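Local atomic coordinates of phosphoserine phosphatase RsbX (Bacillus subtilis, PDB entry 3W45), a protein that removes phosphate from the serine-phosphorylated protein RsbS and so acts as a negative regulator of the general stress factor sigma-B. Residues A[42-47]-A[154-159]. Residues are numbered along the deposited sequence; the frame is centred on the assembly and turned at random.
Sequences VADGLG and HTDGLN. With CO (cobalt (II) ion), chain C.
Asp-44 holds CG trans to its backbone N (chi1 -178°), while Asp-156 tucks CG between its own backbone N and carbonyl carbon (chi1 63°); these two torsions carry one carboxylate oxygen from each residue to a shared cobalt ion. The metal sits 2.1 Å from Asp-44 OD2 and 2.0 Å from Asp-156 OD1. Each carboxylate binds through a single oxygen, and the two planes stand 78° apart, with the side chains crossing at about a right angle. Asp-44 OD2 and Asp-156 OD1 come within 3.0 Å because both bind the ion; no hydrogen bond joins them, and the positive ion probably offsets the repulsion of their charges. Three waters and Asp-189 complete six ligands. Of those waters, water 3 also donates to Asp-156 OD2, and water 2 lies 3.0 Å from Asp-44 OD1, to which it may donate. Asn-109 ND2 is hydrogen-bonded to Asp-156 OD2 as well and probably helps fix that group's rotation. A further water, not on the metal, accepts from Asp-156 N and donates to Asp-44 OD2, tying backbone to ligand.

Farther from the ion, toward Val-42, the contact turns apolar. Thr-155 CG2 presses on Val-42 CG1 at a tight 3.5 Å and lies near Asp-44 CB, whereas its OG1 is hydrogen-bonded to Asp-27 and to the backbone N of Thr-192. The loop starts with a type I turn from Thr-155 to Leu-158: Thr-155 O accepts from Leu-158 N and, on the other face of its plane, from His-154 ND1, an almost straight bond lying in the imidazole plane. Strand 37-45 of one antiparallel sheet thus meets the loop leaving strand 150-154 of the other, forming the aspartate-lined metal centre between the sheets that characterises PPM (PP2C-type) phosphatases.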
loop_
_atom_site.group_PDB
_atom_site.type_symbol
_atom_site.label_atom_id
_atom_site.label_comp_id
_atom_site.label_asym_id
_atom_site.label_seq_id
_atom_site.Cartn_x
_atom_site.Cartn_y
_atom_site.Cartn_z
ATOM N N VAL A 42 3.255 -1.057 -1.018
ATOM C CA VAL A 42 3.818 -0.193 0.017
ATOM C C VAL A 42 4.588 -1.120 0.962
ATOM O O VAL A 42 4.101 -2.206 1.295
ATOM C CB VAL A 42 2.681 0.527 0.779
ATOM C CG1 VAL A 42 3.235 1.308 1.947
ATOM C CG2 VAL A 42 1.856 1.487 -0.149
ATOM N N ALA A 43 5.802 -0.712 1.342
ATOM C CA ALA A 43 6.614 -1.491 2.275
ATOM C C ALA A 43 7.260 -0.610 3.338
ATOM O O ALA A 43 7.496 0.581 3.122
ATOM C CB ALA A 43 7.699 -2.267 1.499
ATOM N N ASP A 44 7.566 -1.216 4.482
ATOM C CA ASP A 44 8.199 -0.530 5.583
ATOM C C ASP A 44 9.352 -1.403 6.010
ATOM O O ASP A 44 9.126 -2.505 6.532
ATOM C CB ASP A 44 7.127 -0.367 6.712
ATOM C CG ASP A 44 7.650 0.381 7.928
ATOM O OD1 ASP A 44 8.857 0.671 7.932
ATOM O OD2 ASP A 44 6.829 0.701 8.832
ATOM N N GLY A 45 10.597 -0.965 5.749
ATOM C CA GLY A 45 11.747 -1.765 6.159
ATOM C C GLY A 45 11.968 -1.911 7.667
ATOM O O GLY A 45 11.694 -0.995 8.466
ATOM N N LEU A 46 12.433 -3.086 8.060
ATOM C CA LEU A 46 12.835 -3.287 9.424
ATOM C C LEU A 46 14.172 -2.607 9.675
ATOM O O LEU A 46 14.898 -2.208 8.719
ATOM C CB LEU A 46 12.859 -4.767 9.794
ATOM C CG LEU A 46 11.510 -5.296 10.297
ATOM C CD1 LEU A 46 10.491 -5.444 9.183
ATOM C CD2 LEU A 46 11.733 -6.643 10.968
ATOM N N GLY A 47 14.489 -2.430 10.947
ATOM C CA GLY A 47 15.722 -1.747 11.302
ATOM C C GLY A 47 15.578 -0.260 11.060
ATOM O O GLY A 47 14.474 0.324 11.188
ATOM N N HIS A 154 -1.687 1.830 3.735
ATOM C CA HIS A 154 -0.825 2.670 4.562
ATOM C C HIS A 154 0.157 1.949 5.496
ATOM O O HIS A 154 -0.121 0.855 6.027
ATOM C CB HIS A 154 -1.685 3.668 5.350
ATOM C CG HIS A 154 -2.443 3.072 6.488
ATOM N ND1 HIS A 154 -1.860 2.806 7.709
ATOM C CD2 HIS A 154 -3.751 2.741 6.616
ATOM C CE1 HIS A 154 -2.768 2.304 8.528
ATOM N NE2 HIS A 154 -3.927 2.260 7.893
ATOM N N THR A 155 1.293 2.588 5.720
ATOM C CA THR A 155 2.239 2.066 6.742
ATOM C C THR A 155 1.812 2.417 8.164
ATOM O O THR A 155 0.912 3.228 8.379
ATOM C CB THR A 155 3.662 2.547 6.523
ATOM O OG1 THR A 155 3.714 3.987 6.524
ATOM C CG2 THR A 155 4.219 2.021 5.191
ATOM N N ASP A 156 2.479 1.812 9.133
ATOM C CA ASP A 156 2.119 2.020 10.553
ATOM C C ASP A 156 2.380 3.433 11.064
ATOM O O ASP A 156 1.922 3.760 12.150
ATOM C CB ASP A 156 2.794 0.966 11.457
ATOM C CG ASP A 156 4.323 1.062 11.437
ATOM O OD1 ASP A 156 4.877 1.923 10.695
ATOM O OD2 ASP A 156 4.974 0.242 12.103
ATOM N N GLY A 157 3.069 4.273 10.296
ATOM C CA GLY A 157 3.234 5.673 10.687
ATOM C C GLY A 157 1.918 6.449 10.651
ATOM O O GLY A 157 1.817 7.525 11.262
ATOM N N LEU A 158 0.913 5.921 9.937
ATOM C CA LEU A 158 -0.444 6.493 9.913
ATOM C C LEU A 158 -1.297 5.731 10.892
ATOM O O LEU A 158 -1.590 4.557 10.677
ATOM C CB LEU A 158 -1.088 6.425 8.499
ATOM C CG LEU A 158 -2.478 7.075 8.386
ATOM C CD1 LEU A 158 -2.448 8.580 8.569
ATOM C CD2 LEU A 158 -3.139 6.752 7.056
ATOM N N ASN A 159 -1.724 6.426 11.950
ATOM C CA ASN A 159 -2.575 5.832 12.960
ATOM C C ASN A 159 -3.878 6.625 13.060
ATOM O O ASN A 159 -3.879 7.766 13.535
ATOM C CB ASN A 159 -1.854 5.819 14.297
ATOM C CG ASN A 159 -2.679 5.145 15.384
ATOM O OD1 ASN A 159 -3.565 4.311 15.096
ATOM N ND2 ASN A 159 -2.393 5.498 16.643
HETATM CO CO CO C . 6.798 2.290 10.207
HETATM O O HOH W 1 4.208 -0.264 8.478
HETATM O O HOH W 2 8.956 2.719 10.096
HETATM O O HOH W 3 7.443 1.024 11.843
HETATM O O HOH W 4 6.399 3.517 8.651
#